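Local structure of hyperpolarization-activated (Ih) channel (Strongylocentrotus purpuratus, 2PTM) at residues Gly109-Arg114 with Arg150-Ala155; Gly143-Leu148 with Glu189-Arg194; Asp4-Gln9 with Arg43-Asp48. The protein is probably a voltage-gated, hyperpolarization-activated cation channel, of which this chain is the C-terminal region: C-linker and cyclic nucleotide-binding domain, here holding cyclic AMP. All blocks are in the same frame, centred on the assembly; numbering follows the deposited sequence.

Along the chain, contact 3 closes before the other two begin: it joins the start of helix 5-23 to the loop after helix 28-42, in the C-linker. Contacts 1 and 2 lie in the cyclic nucleotide-binding domain, and their segments alternate in sequence. Their centres are about 11 Å apart, they touch where R153 meets G143, and both hold cyclic AMP: contact 1 takes the phosphate from the loop before strand 156-159, contact 2 holds ribose and phosphate from G143-C146, where helix 145-149 begins, and reaches the base from just past helix 181-192. Contact 3 is centred about 36 and 39 Å from them, so two contacts build the nucleotide pocket while the third joins C-linker helices at a subunit boundary.

Contact 1. Residues Gly109-Arg114 with Arg150-Ala155; sequences GTFGDR and RERRVA. With CMP (adenosine-3',5'-cyclic-monophosphate), chain C.
R153 bends at chi2 (-64°) and brings its guanidinium past G112, between the carbonyl of R114 and the phosphate of cyclic AMP. NH2 of R153 donates to R114 O over 2.8 Å, and R153 NH1 donates to CMP O2P over 2.9 Å. Both acceptors lie near the guanidinium plane, while G112 CA packs on one face, 3.5 Å from R153 CZ. Two waters complete the grip, one joining R153 NE to F111 O and the other joining NH2 to D113 OD1, which holds the group's rotation. Next door, V154 N donates to CMP O1P at 2.8 Å. Behind this shell the backbones bind reciprocally: R153 N gives to T110 O and G109 N takes R153 O as acceptor, each over 2.9 Å. Farther out, R152 NH1 bonds G109 O at 3.0 Å and also E179 O of the second subunit, with F111 CE1 over the centre of its guanidinium and the two planes 36° apart. With an alanine in place of R152, both carbonyls would probably lose their shared donor and the F111 ring would lose the group packed against it. The arginine-to-phosphate pairing belongs to the phosphate-binding cassette of the cyclic nucleotide-binding β-roll.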
loop_
_atom_site.group_PDB
_atom_site.type_symbol
_atom_site.label_atom_id
_atom_site.label_comp_id
_atom_site.label_asym_id
_atom_site.label_seq_id
_atom_site.Cartn_x
_atom_site.Cartn_y
_atom_site.Cartn_z
ATOM N N GLY A 109 -0.325 10.247 28.637
ATOM C CA GLY A 109 -1.726 9.860 28.644
ATOM C C GLY A 109 -2.313 9.441 27.308
ATOM O O GLY A 109 -3.473 9.045 27.237
ATOM N N THR A 110 -1.523 9.525 26.246
ATOM C CA THR A 110 -1.992 9.121 24.924
ATOM C C THR A 110 -1.555 7.686 24.646
ATOM O O THR A 110 -0.767 7.115 25.405
ATOM C CB THR A 110 -1.410 10.033 23.823
ATOM O OG1 THR A 110 0.016 9.918 23.820
ATOM C CG2 THR A 110 -1.792 11.497 24.060
ATOM N N PHE A 111 -2.056 7.106 23.560
ATOM C CA PHE A 111 -1.559 5.815 23.086
ATOM C C PHE A 111 -0.263 6.029 22.315
ATOM O O PHE A 111 -0.067 7.079 21.703
ATOM C CB PHE A 111 -2.570 5.136 22.156
ATOM C CG PHE A 111 -3.821 4.678 22.843
ATOM C CD1 PHE A 111 -3.826 4.413 24.205
ATOM C CD2 PHE A 111 -4.993 4.483 22.119
ATOM C CE1 PHE A 111 -4.976 3.985 24.835
ATOM C CE2 PHE A 111 -6.151 4.049 22.748
ATOM C CZ PHE A 111 -6.139 3.801 24.105
ATOM N N GLY A 112 0.614 5.030 22.326
ATOM C CA GLY A 112 1.882 5.135 21.623
ATOM C C GLY A 112 1.959 4.186 20.444
ATOM O O GLY A 112 1.479 3.056 20.514
ATOM N N ASP A 113 2.555 4.646 19.352
ATOM C CA ASP A 113 2.672 3.817 18.154
ATOM C C ASP A 113 4.118 3.435 17.832
ATOM O O ASP A 113 4.369 2.666 16.910
ATOM C CB ASP A 113 2.001 4.488 16.939
ATOM C CG ASP A 113 2.651 5.811 16.548
ATOM O OD1 ASP A 113 3.533 6.309 17.279
ATOM O OD2 ASP A 113 2.273 6.361 15.492
ATOM N N ARG A 114 5.068 3.969 18.594
ATOM C CA ARG A 114 6.478 3.705 18.331
ATOM C C ARG A 114 7.347 4.171 19.503
ATOM O O ARG A 114 6.886 4.926 20.360
ATOM C CB ARG A 114 6.919 4.407 17.031
ATOM C CG ARG A 114 6.884 5.949 17.062
ATOM C CD ARG A 114 6.819 6.515 15.643
ATOM N NE ARG A 114 7.127 7.944 15.562
ATOM C CZ ARG A 114 6.258 8.916 15.828
ATOM N NH1 ARG A 114 5.023 8.613 16.213
ATOM N NH2 ARG A 114 6.625 10.189 15.717
ATOM N N ARG A 150 1.349 -1.893 26.628
ATOM C CA ARG A 150 0.211 -1.695 25.735
ATOM C C ARG A 150 -0.859 -0.829 26.402
ATOM O O ARG A 150 -2.049 -0.937 26.091
ATOM C CB ARG A 150 -0.366 -3.041 25.293
ATOM C CG ARG A 150 0.666 -3.964 24.667
ATOM C CD ARG A 150 0.196 -5.411 24.650
ATOM N NE ARG A 150 1.269 -6.316 24.248
ATOM C CZ ARG A 150 2.147 -6.855 25.090
ATOM N NH1 ARG A 150 2.077 -6.584 26.388
ATOM N NH2 ARG A 150 3.094 -7.666 24.636
ATOM N N GLU A 151 -0.421 0.018 27.330
ATOM C CA GLU A 151 -1.288 0.979 27.998
ATOM C C GLU A 151 -1.091 2.368 27.395
ATOM O O GLU A 151 -1.186 2.539 26.180
ATOM C CB GLU A 151 -0.992 1.016 29.499
ATOM C CG GLU A 151 -1.285 -0.288 30.228
ATOM C CD GLU A 151 -2.765 -0.548 30.379
ATOM O OE1 GLU A 151 -3.566 0.339 30.013
ATOM O OE2 GLU A 151 -3.129 -1.640 30.868
ATOM N N ARG A 152 -0.818 3.356 28.238
ATOM C CA ARG A 152 -0.644 4.725 27.757
ATOM C C ARG A 152 0.726 5.281 28.108
ATOM O O ARG A 152 1.403 4.750 28.975
ATOM C CB ARG A 152 -1.733 5.632 28.328
ATOM C CG ARG A 152 -3.144 5.168 27.993
ATOM C CD ARG A 152 -4.185 5.997 28.715
ATOM N NE ARG A 152 -5.543 5.597 28.348
ATOM C CZ ARG A 152 -6.263 6.201 27.407
ATOM N NH1 ARG A 152 -5.758 7.236 26.752
ATOM N NH2 ARG A 152 -7.493 5.786 27.128
ATOM N N ARG A 153 1.120 6.356 27.424
ATOM C CA ARG A 153 2.356 7.076 27.736
ATOM C C ARG A 153 2.351 7.541 29.192
ATOM O O ARG A 153 1.360 8.098 29.653
ATOM C CB ARG A 153 2.498 8.291 26.821
ATOM C CG ARG A 153 2.504 7.981 25.313
ATOM C CD ARG A 153 3.699 7.144 24.899
ATOM N NE ARG A 153 3.945 7.223 23.460
ATOM C CZ ARG A 153 4.872 6.522 22.815
ATOM N NH1 ARG A 153 5.644 5.673 23.479
ATOM N NH2 ARG A 153 5.031 6.678 21.501
ATOM N N VAL A 154 3.456 7.332 29.914
ATOM C CA VAL A 154 3.477 7.649 31.348
ATOM C C VAL A 154 4.081 9.011 31.670
ATOM O O VAL A 154 4.068 9.449 32.821
ATOM C CB VAL A 154 4.165 6.548 32.191
ATOM C CG1 VAL A 154 3.559 5.193 31.869
ATOM C CG2 VAL A 154 5.678 6.544 31.966
ATOM N N ALA A 155 4.585 9.687 30.644
ATOM C CA ALA A 155 5.238 10.974 30.821
ATOM C C ALA A 155 5.205 11.660 29.473
ATOM O O ALA A 155 4.966 11.005 28.463
ATOM C CB ALA A 155 6.685 10.776 31.273
HETATM P P CMP C . 6.387 5.936 27.431
HETATM O O1P CMP C . 5.437 5.878 28.668
HETATM O O2P CMP C . 6.096 5.051 26.314
HETATM O "O5'" CMP C . 6.412 7.517 27.137
HETATM C "C5'" CMP C . 7.198 8.471 27.810
HETATM C "C4'" CMP C . 8.628 8.001 28.041
HETATM O "O4'" CMP C . 9.373 8.714 29.023
HETATM C "C3'" CMP C . 8.551 6.631 28.670
HETATM O "O3'" CMP C . 7.848 5.609 28.051
HETATM C "C2'" CMP C . 9.976 6.294 29.113
HETATM O "O2'" CMP C . 10.760 6.014 27.962
HETATM C "C1'" CMP C . 10.373 7.755 29.519
HETATM N N9 CMP C . 10.455 7.909 30.943
HETATM C C8 CMP C . 9.411 7.980 31.899
HETATM N N7 CMP C . 9.866 8.177 33.148
HETATM C C5 CMP C . 11.260 8.216 33.028
HETATM C C6 CMP C . 12.337 8.373 33.947
HETATM N N6 CMP C . 12.094 8.555 35.285
HETATM N N1 CMP C . 13.620 8.344 33.474
HETATM C C2 CMP C . 13.825 8.185 32.147
HETATM N N3 CMP C . 12.918 8.032 31.158
HETATM C C4 CMP C . 11.651 8.067 31.637
HETATM O O HOH W 1 2.316 8.814 21.888
HETATM O O HOH W 2 -0.645 2.501 23.561
HETATM O O HOH W 3 3.586 7.989 19.484
#

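Contact 2. Residues Gly143-Leu148 with Glu189-Arg194; sequences GEICLL and EIAVRR. With CMP (adenosine-3',5'-cyclic-monophosphate), chain C.
E144 curls toward R194: CG sits between the backbone N and carbonyl carbon (chi1 81°), and a second bend at chi2 (-76°) swings the carboxylate up to an arginine chain that runs extended from CG to NE. E144 OE2 and R194 NH1 form a salt bridge of 3.1 Å, but the hydrogen bond within it is weak and the carboxylate and guanidinium planes stand 57° apart, so the groups meet obliquely. The stronger partner of NH1 is the carbonyl of Y141, which helps fix where the guanidinium lies. R194 lays CB and CG against the adenine ring, and its guanidinium turns one face to the N3 rim, R194 NE being 3.4 Å from CMP N3. The other carboxylate oxygen serves the ribose: CMP O2' donates to E144 OE1 over 2.7 Å and accepts from G143 N over 2.9 Å. This buried glutamate thus links the sugar to the arginine that lies against the base, and the positive charge nearby probably helps keep it ionised. At the phosphate, C146 N donates to CMP O2P at 3.0 Å, from the first turn of helix 145-149, whose dipole would be expected to favour the anion. Below the polar layer, L148 CD1 packs 3.5 Å from A191 CB, and the leucine also leans on F173 and M187. The turn into a short helix holds ribose and phosphate, and an arginine just past the C-terminal helix reaches the base: this is the phosphate-binding cassette meeting the C-helix, which lies over the pocket as a lid in cyclic nucleotide-binding domains.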
loop_
_atom_site.group_PDB
_atom_site.type_symbol
_atom_site.label_atom_id
_atom_site.label_comp_id
_atom_site.label_asym_id
_atom_site.label_seq_id
_atom_site.Cartn_x
_atom_site.Cartn_y
_atom_site.Cartn_z
ATOM N N GLY A 143 10.039 6.070 25.175
ATOM C CA GLY A 143 8.773 5.736 24.543
ATOM C C GLY A 143 8.570 4.233 24.482
ATOM O O GLY A 143 7.700 3.737 23.760
ATOM N N GLU A 144 9.378 3.498 25.238
ATOM C CA GLU A 144 9.277 2.044 25.234
ATOM C C GLU A 144 8.226 1.513 26.217
ATOM O O GLU A 144 7.683 0.425 26.016
ATOM C CB GLU A 144 10.639 1.400 25.535
ATOM C CG GLU A 144 11.013 1.351 27.011
ATOM C CD GLU A 144 11.469 2.687 27.566
ATOM O OE1 GLU A 144 11.584 3.662 26.805
ATOM O OE2 GLU A 144 11.725 2.763 28.782
ATOM N N ILE A 145 7.955 2.260 27.283
ATOM C CA ILE A 145 7.114 1.736 28.366
ATOM C C ILE A 145 5.743 1.372 27.827
ATOM O O ILE A 145 5.240 0.265 28.045
ATOM C CB ILE A 145 6.915 2.756 29.523
ATOM C CG1 ILE A 145 8.243 3.176 30.144
ATOM C CG2 ILE A 145 6.001 2.171 30.580
ATOM C CD1 ILE A 145 9.122 2.045 30.456
ATOM N N CYS A 146 5.146 2.318 27.110
ATOM C CA CYS A 146 3.822 2.144 26.513
ATOM C C CYS A 146 3.761 0.929 25.580
ATOM O O CYS A 146 2.744 0.245 25.499
ATOM C CB CYS A 146 3.470 3.418 25.746
ATOM S SG CYS A 146 1.870 3.443 24.994
ATOM N N LEU A 147 4.852 0.665 24.867
ATOM C CA LEU A 147 4.910 -0.491 23.967
ATOM C C LEU A 147 4.984 -1.806 24.736
ATOM O O LEU A 147 4.554 -2.849 24.244
ATOM C CB LEU A 147 6.114 -0.391 23.025
ATOM C CG LEU A 147 6.204 0.853 22.140
ATOM C CD1 LEU A 147 7.243 0.638 21.066
ATOM C CD2 LEU A 147 4.861 1.134 21.517
ATOM N N LEU A 148 5.558 -1.757 25.930
ATOM C CA LEU A 148 5.678 -2.947 26.766
ATOM C C LEU A 148 4.374 -3.262 27.494
ATOM O O LEU A 148 3.998 -4.427 27.632
ATOM C CB LEU A 148 6.829 -2.790 27.769
ATOM C CG LEU A 148 8.243 -2.736 27.186
ATOM C CD1 LEU A 148 9.261 -2.268 28.233
ATOM C CD2 LEU A 148 8.631 -4.091 26.615
ATOM N N GLU A 189 13.629 -4.598 32.128
ATOM C CA GLU A 189 14.364 -4.203 33.330
ATOM C C GLU A 189 14.589 -2.684 33.453
ATOM O O GLU A 189 14.496 -2.141 34.545
ATOM C CB GLU A 189 15.672 -4.994 33.458
ATOM C CG GLU A 189 15.446 -6.498 33.577
ATOM C CD GLU A 189 16.713 -7.321 33.392
ATOM O OE1 GLU A 189 17.797 -6.735 33.161
ATOM O OE2 GLU A 189 16.621 -8.564 33.475
ATOM N N ILE A 190 14.867 -2.001 32.343
ATOM C CA ILE A 190 15.015 -0.536 32.342
ATOM C C ILE A 190 13.653 0.180 32.493
ATOM O O ILE A 190 13.535 1.252 33.113
ATOM C CB ILE A 190 15.713 -0.049 31.049
ATOM C CG1 ILE A 190 17.207 -0.404 31.054
ATOM C CG2 ILE A 190 15.538 1.465 30.866
ATOM C CD1 ILE A 190 17.529 -1.855 30.844
ATOM N N ALA A 191 12.623 -0.421 31.912
ATOM C CA ALA A 191 11.268 0.094 32.014
ATOM C C ALA A 191 10.869 0.177 33.471
ATOM O O ALA A 191 10.346 1.189 33.930
ATOM C CB ALA A 191 10.301 -0.806 31.258
ATOM N N VAL A 192 11.102 -0.901 34.201
ATOM C CA VAL A 192 10.822 -0.879 35.623
ATOM C C VAL A 192 11.722 0.171 36.290
ATOM O O VAL A 192 11.240 0.974 37.088
ATOM C CB VAL A 192 11.001 -2.263 36.280
ATOM C CG1 VAL A 192 10.005 -2.427 37.390
ATOM C CG2 VAL A 192 10.775 -3.367 35.279
ATOM N N ARG A 193 13.013 0.178 35.946
ATOM C CA ARG A 193 13.974 1.111 36.554
ATOM C C ARG A 193 13.837 2.512 35.997
ATOM O O ARG A 193 14.809 3.262 35.938
ATOM C CB ARG A 193 15.415 0.671 36.326
ATOM C CG ARG A 193 15.824 -0.594 37.000
ATOM C CD ARG A 193 17.295 -0.533 37.349
ATOM N NE ARG A 193 17.760 -1.797 37.912
ATOM C CZ ARG A 193 18.889 -1.944 38.599
ATOM N NH1 ARG A 193 19.679 -0.901 38.820
ATOM N NH2 ARG A 193 19.228 -3.138 39.068
ATOM N N ARG A 194 12.642 2.840 35.534
ATOM C CA ARG A 194 12.265 4.217 35.311
ATOM C C ARG A 194 11.111 4.361 36.288
ATOM O O ARG A 194 9.938 4.266 35.942
ATOM C CB ARG A 194 11.954 4.463 33.826
ATOM C CG ARG A 194 13.282 4.610 33.025
ATOM C CD ARG A 194 13.183 4.542 31.482
ATOM N NE ARG A 194 14.458 5.017 30.899
ATOM C CZ ARG A 194 14.664 5.306 29.615
ATOM N NH1 ARG A 194 13.691 5.156 28.733
ATOM N NH2 ARG A 194 15.855 5.747 29.206
HETATM P P CMP C . 6.387 5.936 27.431
HETATM O O1P CMP C . 5.437 5.878 28.668
HETATM O O2P CMP C . 6.096 5.051 26.314
HETATM O "O5'" CMP C . 6.412 7.517 27.137
HETATM C "C5'" CMP C . 7.198 8.471 27.810
HETATM C "C4'" CMP C . 8.628 8.001 28.041
HETATM O "O4'" CMP C . 9.373 8.714 29.023
HETATM C "C3'" CMP C . 8.551 6.631 28.670
HETATM O "O3'" CMP C . 7.848 5.609 28.051
HETATM C "C2'" CMP C . 9.976 6.294 29.113
HETATM O "O2'" CMP C . 10.760 6.014 27.962
HETATM C "C1'" CMP C . 10.373 7.755 29.519
HETATM N N9 CMP C . 10.455 7.909 30.943
HETATM C C8 CMP C . 9.411 7.980 31.899
HETATM N N7 CMP C . 9.866 8.177 33.148
HETATM C C5 CMP C . 11.260 8.216 33.028
HETATM C C6 CMP C . 12.337 8.373 33.947
HETATM N N6 CMP C . 12.094 8.555 35.285
HETATM N N1 CMP C . 13.620 8.344 33.474
HETATM C C2 CMP C . 13.825 8.185 32.147
HETATM N N3 CMP C . 12.918 8.032 31.158
HETATM C C4 CMP C . 11.651 8.067 31.637
#

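Contact 3. Residues Asp4-Gln9 with Arg43-Asp48; sequences DSSSRQ and RGKMFD
M46 N donates to S6 O over 2.9 Å, nearly straight at the hydrogen (166°) but coming from above the carbonyl plane, and this bond ties the loop after helix 28-42 to the first turn of helix 5-23. These two helices form the helix-turn-helix hairpin that opens the C-linker, and the loop 43-48 closes its end by returning to the start of the first helix. A second backbone link is softer: S7 CA lies 3.5 Å from G44 O in a CH···O contact. The same carbonyl takes a hydrogen bond from a water, 3.2 Å from G44 O, which also sits 3.0 Å from S7 OG and so bridges the two residues. K45 lays its extended chain alongside both serines, its CG 3.4 Å from S6 OG and its CE near S7 OG, so that methylenes rather than the ammonium cover the hydroxyls. Q9 crosses M46 at about a right angle; with CG turned away from the backbone N (chi1 -169°), Q9 CG comes to 3.8 Å from M46 CB. The far end of M46 leads elsewhere, onto Y10 and K13 of helix 5-23. The junction also faces the third subunit: the backbone N atoms of S5 and S6 donate to the carboxylate of E19 of that subunit, and F47 packs on its Y23. Within the chain, F47 receives S6 in a CH-pi contact, with S6 CB over one ring face, 3.8 Å from the F47 ring centroid and 25° off the normal, displaced toward the rim at CE2.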
loop_
_atom_site.group_PDB
_atom_site.type_symbol
_atom_site.label_atom_id
_atom_site.label_comp_id
_atom_site.label_asym_id
_atom_site.label_seq_id
_atom_site.Cartn_x
_atom_site.Cartn_y
_atom_site.Cartn_z
ATOM N N ASP A 4 24.574 17.530 -7.346
ATOM C CA ASP A 4 23.845 18.444 -8.220
ATOM C C ASP A 4 22.394 18.009 -8.412
ATOM O O ASP A 4 21.483 18.835 -8.381
ATOM C CB ASP A 4 24.545 18.572 -9.564
ATOM N N SER A 5 22.184 16.714 -8.624
ATOM C CA SER A 5 20.832 16.167 -8.739
ATOM C C SER A 5 20.101 16.225 -7.391
ATOM O O SER A 5 18.883 16.428 -7.331
ATOM C CB SER A 5 20.880 14.738 -9.262
ATOM N N SER A 6 20.855 16.041 -6.312
ATOM C CA SER A 6 20.296 16.119 -4.967
ATOM C C SER A 6 19.950 17.570 -4.618
ATOM O O SER A 6 18.979 17.839 -3.904
ATOM C CB SER A 6 21.280 15.539 -3.951
ATOM O OG SER A 6 22.470 16.307 -3.892
ATOM N N SER A 7 20.744 18.501 -5.139
ATOM C CA SER A 7 20.519 19.926 -4.913
ATOM C C SER A 7 19.276 20.426 -5.642
ATOM O O SER A 7 18.508 21.217 -5.095
ATOM C CB SER A 7 21.738 20.734 -5.357
ATOM O OG SER A 7 22.889 20.342 -4.632
ATOM N N ARG A 8 19.091 19.967 -6.880
ATOM C CA ARG A 8 17.929 20.346 -7.677
ATOM C C ARG A 8 16.651 19.830 -7.025
ATOM O O ARG A 8 15.631 20.514 -7.000
ATOM C CB ARG A 8 18.059 19.809 -9.105
ATOM N N GLN A 9 16.724 18.615 -6.492
ATOM C CA GLN A 9 15.593 17.999 -5.820
ATOM C C GLN A 9 15.121 18.891 -4.674
ATOM O O GLN A 9 13.919 19.065 -4.467
ATOM C CB GLN A 9 15.994 16.624 -5.281
ATOM C CG GLN A 9 14.835 15.769 -4.786
ATOM C CD GLN A 9 14.216 14.931 -5.887
ATOM O OE1 GLN A 9 14.715 14.893 -7.013
ATOM N NE2 GLN A 9 13.124 14.244 -5.565
ATOM N N ARG A 43 19.629 20.131 4.525
ATOM C CA ARG A 43 20.838 20.914 4.266
ATOM C C ARG A 43 21.075 21.155 2.777
ATOM O O ARG A 43 22.220 21.138 2.309
ATOM C CB ARG A 43 22.063 20.238 4.890
ATOM C CG ARG A 43 21.952 20.012 6.397
ATOM C CD ARG A 43 21.951 21.327 7.163
ATOM N NE ARG A 43 21.849 21.128 8.610
ATOM C CZ ARG A 43 22.864 20.745 9.380
ATOM N NH1 ARG A 43 24.050 20.514 8.833
ATOM N NH2 ARG A 43 22.695 20.588 10.689
ATOM N N GLY A 44 19.994 21.369 2.035
ATOM C CA GLY A 44 20.094 21.775 0.644
ATOM C C GLY A 44 20.170 20.634 -0.350
ATOM O O GLY A 44 20.362 20.851 -1.545
ATOM N N LYS A 45 20.013 19.411 0.135
ATOM C CA LYS A 45 20.112 18.247 -0.731
ATOM C C LYS A 45 19.118 17.178 -0.318
ATOM O O LYS A 45 19.042 16.808 0.852
ATOM C CB LYS A 45 21.534 17.683 -0.708
ATOM C CG LYS A 45 22.563 18.574 -1.386
ATOM C CD LYS A 45 23.976 18.037 -1.203
ATOM C CE LYS A 45 24.974 18.802 -2.058
ATOM N NZ LYS A 45 26.350 18.235 -1.949
ATOM N N MET A 46 18.347 16.694 -1.282
ATOM C CA MET A 46 17.425 15.602 -1.025
ATOM C C MET A 46 17.713 14.413 -1.923
ATOM O O MET A 46 17.365 14.405 -3.104
ATOM C CB MET A 46 15.974 16.050 -1.198
ATOM C CG MET A 46 15.512 17.047 -0.157
ATOM S SD MET A 46 13.818 17.568 -0.442
ATOM C CE MET A 46 12.910 16.408 0.574
ATOM N N PHE A 47 18.370 13.414 -1.349
ATOM C CA PHE A 47 18.511 12.124 -1.992
ATOM C C PHE A 47 17.220 11.379 -1.674
ATOM O O PHE A 47 16.208 12.009 -1.361
ATOM C CB PHE A 47 19.732 11.403 -1.433
ATOM C CG PHE A 47 20.943 12.288 -1.297
ATOM C CD1 PHE A 47 21.125 13.072 -0.166
ATOM C CD2 PHE A 47 21.895 12.343 -2.300
ATOM C CE1 PHE A 47 22.235 13.891 -0.039
ATOM C CE2 PHE A 47 23.008 13.155 -2.175
ATOM C CZ PHE A 47 23.178 13.931 -1.045
ATOM N N ASP A 48 17.235 10.054 -1.746
ATOM C CA ASP A 48 16.035 9.289 -1.406
ATOM C C ASP A 48 16.333 8.183 -0.398
ATOM O O ASP A 48 15.709 8.112 0.664
ATOM C CB ASP A 48 15.385 8.704 -2.666
ATOM C CG ASP A 48 13.971 8.205 -2.417
ATOM O OD1 ASP A 48 13.584 8.054 -1.238
ATOM O OD2 ASP A 48 13.243 7.964 -3.404
HETATM O O HOH W 4 23.311 22.009 -2.232
#